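Local atomic coordinates of beta-lactamase (Serratia marcescens, PDB entry 5GWA), a protein that probably hydrolyses the ring of beta-lactam antibiotics to a substituted beta-amino acid and is inhibited by avibactam. Residues A25-E30 with A166-L171; T162-T167 with A247-D252. All coordinates share one frame; numbering follows the deposited sequence.

Contact 1. Residues A25-E30 with A166-L171; sequences AVLGIE and ATVQLL. With NA (sodium ion), chain R.
Val168 and the two inward-facing residues of strand 25-28, Ala25 and Leu27, show how a sheet receives a helix by giving one branched side chain a place between alternate strand residues. The CB atoms of Ala25 and Leu27 both point at the helix, and Val168 comes down between them. Its CG2 branch meets both, lying 3.7 Å from Ala25 CB and 3.9 Å from Leu27 CB. The other branch, CG1, reaches the backbone instead, with Val168 CG1 only 3.4 Å from Ala25 O. That forking follows from chi1 of -65°, which sets CG1 anti to the carbonyl carbon of Val168 and CG2 between its backbone N and carbonyl carbon. Leu27 adds a second layer of cover: with CG anti to the backbone N (chi1 -155°), its CD2 methyl lies over the helix backbone, 3.8 Å from Val168 O, and alongside the aliphatic stem of Gln169, whose CG is 4.2 Å away. Gln169 meets it only at the margin of the contact, and Leu27 stays partly exposed. The arrangement is the alpha/beta packing of the class A beta-lactamase fold, in which helix 164-175 lies against the five-stranded antiparallel sheet; here the local axes are 7.6 Å apart, and the helix runs in the same sense as the strand, inclined to it by 27°. Val26, pointing the other way, packs on Phe244 and Phe33, while Leu170 on the far side of the helix reaches Phe51 and Leu55 of helix 49-63. Beyond the end of the strand the chain turns, and Glu30 OE1 binds a sodium ion at 2.9 Å, a site completed by the backbone oxygen of His243 from the adjoining strand.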
ATOM      1  N   ALA A  25     -10.997  21.013  14.673  1.00 10.49           N
ATOM      2  CA  ALA A  25     -11.024  21.350  16.092  1.00 11.60           C
ATOM      3  C   ALA A  25      -9.627  21.690  16.551  1.00 12.45           C
ATOM      4  O   ALA A  25      -8.639  21.099  16.085  1.00 12.18           O
ATOM      5  CB  ALA A  25     -11.581  20.242  16.944  1.00 11.47           C
ATOM      6  N   VAL A  26      -9.573  22.618  17.502  1.00 12.40           N
ATOM      7  CA  VAL A  26      -8.335  23.060  18.126  1.00 12.42           C
ATOM      8  C   VAL A  26      -8.615  23.189  19.614  1.00 14.82           C
ATOM      9  O   VAL A  26      -9.668  23.702  20.011  1.00 13.01           O
ATOM     10  CB  VAL A  26      -7.868  24.435  17.597  1.00 13.02           C
ATOM     11  CG1 VAL A  26      -6.481  24.770  18.156  1.00 14.74           C
ATOM     12  CG2 VAL A  26      -7.833  24.481  16.092  1.00 13.95           C
ATOM     13  N   LEU A  27      -7.676  22.725  20.428  1.00 13.73           N
ATOM     14  CA  LEU A  27      -7.739  22.901  21.878  1.00 14.28           C
ATOM     15  C   LEU A  27      -6.350  23.254  22.385  1.00 15.18           C
ATOM     16  O   LEU A  27      -5.386  22.493  22.195  1.00 14.59           O
ATOM     17  CB  LEU A  27      -8.218  21.604  22.507  1.00 18.88           C
ATOM     18  CG  LEU A  27      -8.919  21.512  23.840  1.00 20.83           C
ATOM     19  CD1 LEU A  27     -10.021  22.588  23.922  1.00 21.97           C
ATOM     20  CD2 LEU A  27      -9.528  20.116  23.969  1.00 21.20           C
ATOM     21  N   GLY A  28      -6.239  24.352  23.131  1.00 14.92           N
ATOM     22  CA  GLY A  28      -4.971  24.622  23.800  1.00 15.26           C
ATOM     23  C   GLY A  28      -4.670  23.563  24.847  1.00 14.71           C
ATOM     24  O   GLY A  28      -5.557  23.070  25.512  1.00 15.82           O
ATOM     25  N   ILE A  29      -3.382  23.252  25.045  1.00 14.25           N
ATOM     26  CA  ILE A  29      -3.013  22.266  26.028  1.00 14.18           C
ATOM     27  C   ILE A  29      -2.934  22.880  27.413  1.00 16.38           C
ATOM     28  O   ILE A  29      -3.486  22.360  28.382  1.00 18.06           O
ATOM     29  CB  ILE A  29      -1.683  21.567  25.689  1.00 16.53           C
ATOM     30  CG1 ILE A  29      -1.784  20.783  24.370  1.00 19.05           C
ATOM     31  CG2 ILE A  29      -1.314  20.594  26.777  1.00 14.28           C
ATOM     32  CD1 ILE A  29      -2.910  19.778  24.356  1.00 19.66           C
ATOM     33  N   GLU A  30      -2.270  24.025  27.478  1.00 16.60           N
ATOM     34  CA  GLU A  30      -2.030  24.686  28.761  1.00 17.80           C
ATOM     35  C   GLU A  30      -3.058  25.779  29.038  1.00 21.87           C
ATOM     36  O   GLU A  30      -3.363  26.040  30.193  1.00 26.27           O
ATOM     37  CB  GLU A  30      -0.611  25.244  28.796  1.00 19.47           C
ATOM     38  CG  GLU A  30       0.490  24.173  28.696  1.00 18.58           C
ATOM     39  CD  GLU A  30       0.878  23.816  27.262  1.00 17.38           C
ATOM     40  OE1 GLU A  30       0.425  24.510  26.328  1.00 18.71           O
ATOM     41  OE2 GLU A  30       1.728  22.933  27.123  1.00 20.70           O
ATOM     42  N   ALA A 166     -13.859  15.606  19.609  1.00 11.19           N
ATOM     43  CA  ALA A 166     -13.478  14.397  20.354  1.00 10.66           C
ATOM     44  C   ALA A 166     -11.968  14.175  20.207  1.00  9.91           C
ATOM     45  O   ALA A 166     -11.270  13.810  21.168  1.00 11.57           O
ATOM     46  CB  ALA A 166     -14.235  13.193  19.880  1.00 11.26           C
ATOM     47  N   THR A 167     -11.477  14.278  18.981  1.00 10.57           N
ATOM     48  CA  THR A 167     -10.086  13.998  18.752  1.00  9.17           C
ATOM     49  C   THR A 167      -9.178  14.872  19.585  1.00  9.73           C
ATOM     50  O   THR A 167      -8.233  14.373  20.203  1.00 10.17           O
ATOM     51  CB  THR A 167      -9.730  14.162  17.273  1.00  9.53           C
ATOM     52  OG1 THR A 167     -10.656  13.425  16.463  1.00 10.64           O
ATOM     53  CG2 THR A 167      -8.327  13.716  17.017  1.00 11.08           C
ATOM     54  N   VAL A 168      -9.409  16.183  19.578  1.00  9.36           N
ATOM     55  CA  VAL A 168      -8.517  17.057  20.320  1.00 11.27           C
ATOM     56  C   VAL A 168      -8.703  16.912  21.851  1.00  9.69           C
ATOM     57  O   VAL A 168      -7.722  17.049  22.581  1.00 11.49           O
ATOM     58  CB  VAL A 168      -8.566  18.524  19.896  1.00 10.77           C
ATOM     59  CG1 VAL A 168      -8.077  18.717  18.477  1.00 11.61           C
ATOM     60  CG2 VAL A 168      -9.954  19.126  20.116  1.00 13.21           C
ATOM     61  N   GLN A 169      -9.900  16.582  22.319  1.00 11.05           N
ATOM     62  CA  GLN A 169     -10.093  16.208  23.734  1.00 11.14           C
ATOM     63  C   GLN A 169      -9.197  15.045  24.104  1.00 14.19           C
ATOM     64  O   GLN A 169      -8.509  15.072  25.143  1.00 14.34           O
ATOM     65  CB  GLN A 169     -11.550  15.886  24.008  1.00 12.88           C
ATOM     66  CG  GLN A 169     -12.450  17.111  23.937  1.00 16.11           C
ATOM     67  CD  GLN A 169     -13.904  16.761  23.690  1.00 19.93           C
ATOM     68  OE1 GLN A 169     -14.347  15.646  23.980  1.00 21.63           O
ATOM     69  NE2 GLN A 169     -14.667  17.730  23.198  1.00 21.78           N
ATOM     70  N   LEU A 170      -9.203  14.025  23.250  1.00 11.44           N
ATOM     71  CA  LEU A 170      -8.345  12.876  23.482  1.00 12.32           C
ATOM     72  C   LEU A 170      -6.879  13.230  23.417  1.00 13.00           C
ATOM     73  O   LEU A 170      -6.052  12.686  24.196  1.00 12.88           O
ATOM     74  CB  LEU A 170      -8.710  11.756  22.511  1.00 12.74           C
ATOM     75  CG  LEU A 170      -7.946  10.437  22.632  1.00 12.38           C
ATOM     76  CD1 LEU A 170      -8.354   9.764  23.943  1.00 12.76           C
ATOM     77  CD2 LEU A 170      -8.234   9.479  21.473  1.00 11.25           C
ATOM     78  N   LEU A 171      -6.474  14.000  22.402  1.00 11.47           N
ATOM     79  CA  LEU A 171      -5.075  14.407  22.277  1.00 11.46           C
ATOM     80  C   LEU A 171      -4.581  15.183  23.492  1.00 12.53           C
ATOM     81  O   LEU A 171      -3.425  15.037  23.892  1.00 12.58           O
ATOM     82  CB  LEU A 171      -4.861  15.246  21.019  1.00 11.66           C
ATOM     83  CG  LEU A 171      -4.923  14.472  19.711  1.00 10.43           C
ATOM     84  CD1 LEU A 171      -5.159  15.419  18.567  1.00 11.34           C
ATOM     85  CD2 LEU A 171      -3.679  13.640  19.442  1.00 12.46           C
TER
HETATM   86 NA    NA R 317      -1.702  26.228  25.291  1.00 25.91          NA

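Contact 2. Residues T162-T167 with A247-D252; sequences TTPDAT and AVYVSD. With NA (sodium ion), chain L; NA (sodium ion), chain K.
The ring of Tyr249 is the flat group on which this contact is built, and its hydroxyl end carries the polar partner. Near the ring plane, at its edge, Thr167 OG1 forms a hydrogen bond of 2.6 Å with Tyr249 OH, the two side chains approaching from opposite directions. Two apolar groups meet the ring obliquely and from the same side of its plane: Pro164 CA, 3.8 Å from Tyr249 CE1, and Thr162 CG2, 3.5 Å from Tyr249 CZ. Thr162 crosses the tyrosine at about a right angle and splits its duties, because OG1, anti to the backbone N (chi1 -167°), turns from the ring to donate to Thr163 O at 2.8 Å. Two residues earlier on the strand, Ala247 CB packs against Thr167 CG2 at 3.9 Å. The hydroxyl is thus held between Thr162 CG2 and Thr167, while Pro164 packs on ring carbons CD1 and CE1 at the start of helix 164-175, where Thr163 is the N-cap. Thr163 OG1 donates to Asp165 OD1, meeting it from above the carboxylate plane (54° out of it). A sodium ion sits 2.7 Å from Thr163 OG1; Asp165 OD1 binds a second one together with the backbone oxygen of Glu39. As in other class A enzymes, this helix start probably follows the omega loop that carries Glu147 of the inhibitor pocket. Around the contact, Thr162 pairs with Tyr43 of a small separate sheet, Ile233 of strand 227-237 packs beside Tyr249 and Thr167, and on the other face of the large sheet Val248 and Val250 lean on helix 257-276.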
ATOM      1  N   THR A 162     -15.420   9.910  13.796  1.00 11.53           N
ATOM      2  CA  THR A 162     -15.170  10.765  14.927  1.00 11.31           C
ATOM      3  C   THR A 162     -15.763  12.137  14.717  1.00 11.33           C
ATOM      4  O   THR A 162     -15.896  12.584  13.569  1.00 11.70           O
ATOM      5  CB  THR A 162     -13.644  10.896  15.178  1.00 10.98           C
ATOM      6  OG1 THR A 162     -13.413  11.475  16.464  1.00 10.65           O
ATOM      7  CG2 THR A 162     -12.977  11.734  14.103  1.00 11.23           C
ATOM      8  N   THR A 163     -16.017  12.848  15.810  1.00 11.09           N
ATOM      9  CA  THR A 163     -16.114  14.277  15.719  1.00 10.48           C
ATOM     10  C   THR A 163     -14.726  14.880  15.898  1.00 10.79           C
ATOM     11  O   THR A 163     -13.852  14.283  16.486  1.00 11.08           O
ATOM     12  CB  THR A 163     -17.034  14.890  16.763  1.00 12.30           C
ATOM     13  OG1 THR A 163     -16.563  14.571  18.069  1.00 12.32           O
ATOM     14  CG2 THR A 163     -18.488  14.434  16.567  1.00 13.00           C
ATOM     15  N   PRO A 164     -14.494  16.080  15.347  1.00 11.69           N
ATOM     16  CA  PRO A 164     -13.114  16.609  15.468  1.00 11.88           C
ATOM     17  C   PRO A 164     -12.767  17.051  16.886  1.00 11.73           C
ATOM     18  O   PRO A 164     -11.605  16.972  17.299  1.00 12.02           O
ATOM     19  CB  PRO A 164     -13.066  17.782  14.510  1.00 13.15           C
ATOM     20  CG  PRO A 164     -14.353  17.797  13.767  1.00 17.05           C
ATOM     21  CD  PRO A 164     -15.329  16.857  14.430  1.00 13.56           C
ATOM     22  N   ASP A 165     -13.751  17.571  17.618  1.00 11.65           N
ATOM     23  CA  ASP A 165     -13.546  17.952  19.000  1.00 11.91           C
ATOM     24  C   ASP A 165     -13.271  16.764  19.902  1.00 12.49           C
ATOM     25  O   ASP A 165     -12.389  16.858  20.744  1.00 12.82           O
ATOM     26  CB  ASP A 165     -14.665  18.858  19.527  1.00 14.24           C
ATOM     27  CG  ASP A 165     -16.045  18.263  19.384  1.00 16.12           C
ATOM     28  OD1 ASP A 165     -16.395  17.662  18.355  1.00 15.42           O
ATOM     29  OD2 ASP A 165     -16.845  18.433  20.329  1.00 19.82           O
ATOM     30  N   ALA A 166     -13.859  15.606  19.609  1.00 11.19           N
ATOM     31  CA  ALA A 166     -13.478  14.397  20.354  1.00 10.66           C
ATOM     32  C   ALA A 166     -11.968  14.175  20.207  1.00  9.91           C
ATOM     33  O   ALA A 166     -11.270  13.810  21.168  1.00 11.57           O
ATOM     34  CB  ALA A 166     -14.235  13.193  19.880  1.00 11.26           C
ATOM     35  N   THR A 167     -11.477  14.278  18.981  1.00 10.57           N
ATOM     36  CA  THR A 167     -10.086  13.998  18.752  1.00  9.17           C
ATOM     37  C   THR A 167      -9.178  14.872  19.585  1.00  9.73           C
ATOM     38  O   THR A 167      -8.233  14.373  20.203  1.00 10.17           O
ATOM     39  CB  THR A 167      -9.730  14.162  17.273  1.00  9.53           C
ATOM     40  OG1 THR A 167     -10.656  13.425  16.463  1.00 10.64           O
ATOM     41  CG2 THR A 167      -8.327  13.716  17.017  1.00 11.08           C
ATOM     42  N   ALA A 247      -7.027  18.973  15.027  1.00 10.21           N
ATOM     43  CA  ALA A 247      -7.460  17.898  14.159  1.00 10.30           C
ATOM     44  C   ALA A 247      -8.193  18.444  12.962  1.00 11.68           C
ATOM     45  O   ALA A 247      -9.094  19.286  13.119  1.00 11.45           O
ATOM     46  CB  ALA A 247      -8.343  16.956  14.926  1.00  9.63           C
ATOM     47  N   VAL A 248      -7.772  18.060  11.759  1.00  9.55           N
ATOM     48  CA  VAL A 248      -8.460  18.488  10.553  1.00 11.06           C
ATOM     49  C   VAL A 248      -8.839  17.274   9.729  1.00 10.04           C
ATOM     50  O   VAL A 248      -7.999  16.419   9.436  1.00  9.73           O
ATOM     51  CB  VAL A 248      -7.633  19.473   9.692  1.00 10.69           C
ATOM     52  CG1 VAL A 248      -8.415  19.919   8.467  1.00 12.45           C
ATOM     53  CG2 VAL A 248      -7.188  20.678  10.520  1.00 12.17           C
ATOM     54  N   TYR A 249     -10.121  17.186   9.349  1.00  9.92           N
ATOM     55  CA  TYR A 249     -10.631  16.101   8.522  1.00 10.23           C
ATOM     56  C   TYR A 249     -11.221  16.687   7.249  1.00  9.75           C
ATOM     57  O   TYR A 249     -12.212  17.399   7.299  1.00 10.13           O
ATOM     58  CB  TYR A 249     -11.748  15.328   9.251  1.00 10.78           C
ATOM     59  CG  TYR A 249     -11.285  14.737  10.536  1.00  9.62           C
ATOM     60  CD1 TYR A 249     -11.284  15.474  11.706  1.00  9.73           C
ATOM     61  CD2 TYR A 249     -10.852  13.415  10.596  1.00  9.46           C
ATOM     62  CE1 TYR A 249     -10.863  14.917  12.897  1.00  9.45           C
ATOM     63  CE2 TYR A 249     -10.310  12.895  11.752  1.00  8.85           C
ATOM     64  CZ  TYR A 249     -10.305  13.647  12.873  1.00  9.89           C
ATOM     65  OH  TYR A 249      -9.818  13.054  13.998  1.00  9.93           O
ATOM     66  N   VAL A 250     -10.539  16.526   6.111  1.00 10.25           N
ATOM     67  CA  VAL A 250     -11.110  16.927   4.825  1.00 10.97           C
ATOM     68  C   VAL A 250     -11.846  15.738   4.243  1.00 10.89           C
ATOM     69  O   VAL A 250     -11.231  14.732   3.859  1.00 11.16           O
ATOM     70  CB  VAL A 250      -9.997  17.401   3.853  1.00 12.31           C
ATOM     71  CG1 VAL A 250     -10.606  17.822   2.524  1.00 12.20           C
ATOM     72  CG2 VAL A 250      -9.165  18.511   4.461  1.00 12.74           C
ATOM     73  N   SER A 251     -13.190  15.779   4.272  1.00 11.90           N
ATOM     74  CA  SER A 251     -13.965  14.600   3.935  1.00 11.19           C
ATOM     75  C   SER A 251     -14.818  14.785   2.693  1.00 11.72           C
ATOM     76  O   SER A 251     -15.140  15.899   2.335  1.00 12.37           O
ATOM     77  CB  SER A 251     -14.811  14.122   5.131  1.00 11.02           C
ATOM     78  OG  SER A 251     -15.932  14.970   5.347  1.00 14.14           O
ATOM     79  N   ASP A 252     -15.163  13.657   2.076  1.00 14.08           N
ATOM     80  CA  ASP A 252     -16.025  13.604   0.900  1.00 15.49           C
ATOM     81  C   ASP A 252     -15.713  14.687  -0.112  1.00 15.86           C
ATOM     82  O   ASP A 252     -16.528  15.546  -0.441  1.00 15.21           O
ATOM     83  CB  ASP A 252     -17.479  13.618   1.348  1.00 19.41           C
ATOM     84  CG  ASP A 252     -17.844  12.376   2.129  1.00 21.51           C
ATOM     85  OD1 ASP A 252     -17.089  11.379   2.076  1.00 22.83           O
ATOM     86  OD2 ASP A 252     -18.952  12.370   2.723  1.00 30.09           O
TER
HETATM   87 NA    NA L 311     -17.571  15.421  20.462  1.00 25.18          NA
HETATM   88 NA    NA K 310     -19.121  17.565  18.174  1.00 23.08          NA
HETATM   89  O   HOH W   1     -20.564  19.458  19.523  1.00 40.38           O
HETATM   90  O   HOH W   2     -21.506  16.419  18.682  1.00 25.99           O
HETATM   91  O   HOH W   3     -16.277  14.195  22.527  1.00 18.69           O

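Overall arrangement
From the N terminus, helix 4-15 leads into strand 21-28, the first of the large sheet, and the chain then runs through 135 intervening residues, among them helix 49-63, before helix 164-175 returns to close contact 1. The same helix starts contact 2, which closes only after a further 79 residues, when strand 243-253 enters the sheet. The two closures neither nest nor cross: they follow end to end, overlapping at Ala166 and Thr167. Because strands 21-28 and 243-253 are neighbours, linked by a probable hydrogen bond from Ala247 N to Ala25 O, one helix spans both. Contact 2 joins its first turn to the central strand 243-253, and contact 1 the following turn to its neighbour 21-28.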